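Local coordinates for protein phenylalanine hydroxylase (Colwellia psychrerythraea, PDB 2V27) that probably hydroxylates L-phenylalanine to L-tyrosine with molecular oxygen and tetrahydrobiopterin at a mononuclear iron site, at residues 33-38 / 186-191. Numbering follows the deposited sequence. Where two conformers were deposited one is given.
Sequences TRQIAC and SSPGET
One water molecule joins Arg34 to Ser186: it donates to Ser186 O at 2.8 Å and weakly accepts from Arg34 NH2 at 3.0 Å, lying in the plane of the guanidinium at its edge. Pro188 CG sits over one face of the same flat group, 3.4 Å from Arg34 NE, and the two side chains cross at about a right angle. Arg34 sets CG between its backbone N and carbonyl carbon (chi1 81°), then runs extended as far as NE to reach Pro188 CG. NH1 forms a salt bridge with Asp113, which probably helps hold the group in place. A leucine in place of Arg34 would probably cost Asp113 this salt bridge and the bridging water its link to helix 22-38. Cys38 packs against another part of the proline, its SG 3.6 Å from Pro188 CB. The bent side chain of Gln35 lies against Pro188 and Thr191, backed by Phe121 and Phe125 of the iron-site helix 120-131. Pro188 opens helix 188-196, whose N-cap is Ser187: Ser187 OG accepts from Glu190 N at 3.0 Å in a nearly straight bond (171°). Ser186 CB points away from segment 33-38, and its OG hydrogen-bonds His122 ND1, a second-shell bond that probably helps orient this iron ligand. With packing on Pro188 dominant and the water bridge weak on the arginine side, the turn carrying Ser186 is probably held to helix 22-38 more by shape than by strong polar bonds.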
loop_
_atom_site.group_PDB
_atom_site.type_symbol
_atom_site.label_atom_id
_atom_site.label_comp_id
_atom_site.label_asym_id
_atom_site.label_seq_id
_atom_site.Cartn_x
_atom_site.Cartn_y
_atom_site.Cartn_z
ATOM N N THR B 33 -11.700 21.106 -11.711
ATOM C CA THR B 33 -11.273 22.328 -11.011
ATOM C C THR B 33 -10.174 22.048 -9.978
ATOM O O THR B 33 -9.203 22.807 -9.891
ATOM C CB THR B 33 -12.446 23.069 -10.304
ATOM O OG1 THR B 33 -13.258 22.133 -9.584
ATOM C CG2 THR B 33 -13.266 23.813 -11.298
ATOM N N ARG B 34 -10.346 20.975 -9.198
ATOM C CA ARG B 34 -9.343 20.595 -8.191
ATOM C C ARG B 34 -8.006 20.223 -8.852
ATOM O O ARG B 34 -6.954 20.571 -8.339
ATOM C CB ARG B 34 -9.823 19.515 -7.230
ATOM C CG ARG B 34 -9.745 18.120 -7.745
ATOM C CD ARG B 34 -10.381 17.147 -6.759
ATOM N NE ARG B 34 -10.088 15.789 -7.174
ATOM C CZ ARG B 34 -10.422 14.698 -6.518
ATOM N NH1 ARG B 34 -11.121 14.772 -5.368
ATOM N NH2 ARG B 34 -10.052 13.527 -7.027
ATOM N N GLN B 35 -8.046 19.544 -9.991
ATOM C CA GLN B 35 -6.804 19.090 -10.605
ATOM C C GLN B 35 -6.076 20.196 -11.314
ATOM O O GLN B 35 -4.852 20.248 -11.272
ATOM C CB GLN B 35 -7.048 17.915 -11.559
ATOM C CG GLN B 35 -5.762 17.099 -11.797
ATOM C CD GLN B 35 -5.246 16.350 -10.546
ATOM O OE1 GLN B 35 -3.996 16.134 -10.364
ATOM N NE2 GLN B 35 -6.168 15.948 -9.695
ATOM N N ILE B 36 -6.820 21.101 -11.973
ATOM C CA ILE B 36 -6.183 22.254 -12.645
ATOM C C ILE B 36 -5.362 23.050 -11.663
ATOM O O ILE B 36 -4.250 23.488 -11.966
ATOM C CB ILE B 36 -7.214 23.181 -13.340
ATOM C CG1 ILE B 36 -7.609 22.563 -14.655
ATOM C CG2 ILE B 36 -6.602 24.543 -13.693
ATOM C CD1 ILE B 36 -6.434 22.346 -15.640
ATOM N N ALA B 37 -5.877 23.184 -10.457
ATOM C CA ALA B 37 -5.098 23.816 -9.388
ATOM C C ALA B 37 -3.890 22.943 -8.947
ATOM O O ALA B 37 -2.801 23.472 -8.745
ATOM C CB ALA B 37 -6.011 24.137 -8.218
ATOM N N CYS B 38 -4.055 21.628 -8.816
ATOM C CA CYS B 38 -2.957 20.731 -8.344
ATOM C C CYS B 38 -1.765 20.716 -9.280
ATOM O O CYS B 38 -0.627 20.652 -8.803
ATOM C CB CYS B 38 -3.426 19.258 -8.114
ATOM S SG CYS B 38 -4.654 19.157 -6.804
ATOM N N SER B 186 -4.044 12.861 -13.114
ATOM C CA SER B 186 -5.469 12.911 -12.846
ATOM C C SER B 186 -5.830 12.807 -11.361
ATOM O O SER B 186 -6.983 12.718 -11.059
ATOM C CB SER B 186 -6.198 11.808 -13.629
ATOM O OG SER B 186 -5.778 10.506 -13.171
ATOM N N SER B 187 -4.849 12.816 -10.458
ATOM C CA SER B 187 -5.084 12.553 -9.033
ATOM C C SER B 187 -4.366 13.572 -8.144
ATOM O O SER B 187 -3.150 13.671 -8.186
ATOM C CB SER B 187 -4.516 11.172 -8.660
ATOM O OG SER B 187 -4.549 10.953 -7.254
ATOM N N PRO B 188 -5.099 14.265 -7.264
ATOM C CA PRO B 188 -4.385 15.182 -6.336
ATOM C C PRO B 188 -3.456 14.399 -5.401
ATOM O O PRO B 188 -2.320 14.834 -5.152
ATOM C CB PRO B 188 -5.539 15.868 -5.537
ATOM C CG PRO B 188 -6.767 15.681 -6.448
ATOM C CD PRO B 188 -6.576 14.329 -7.114
ATOM N N GLY B 189 -3.925 13.251 -4.918
ATOM C CA GLY B 189 -3.077 12.457 -3.957
ATOM C C GLY B 189 -1.789 11.960 -4.632
ATOM O O GLY B 189 -0.684 12.114 -4.072
ATOM N N GLU B 190 -1.908 11.468 -5.858
ATOM C CA GLU B 190 -0.713 11.050 -6.598
ATOM C C GLU B 190 0.213 12.200 -6.980
ATOM O O GLU B 190 1.441 12.026 -6.950
ATOM C CB GLU B 190 -1.100 10.299 -7.871
ATOM C CG GLU B 190 -1.901 9.024 -7.686
ATOM C CD GLU B 190 -1.151 7.882 -6.960
ATOM O OE1 GLU B 190 0.051 8.023 -6.718
ATOM O OE2 GLU B 190 -1.849 6.882 -6.633
ATOM N N THR B 191 -0.358 13.347 -7.333
ATOM C CA THR B 191 0.465 14.499 -7.702
ATOM C C THR B 191 1.290 14.994 -6.493
ATOM O O THR B 191 2.489 15.290 -6.615
ATOM C CB THR B 191 -0.432 15.626 -8.255
ATOM O OG1 THR B 191 -0.865 15.230 -9.551
ATOM C CG2 THR B 191 0.344 16.932 -8.394
HETATM O O HOH W 1 -8.607 11.788 -9.013
#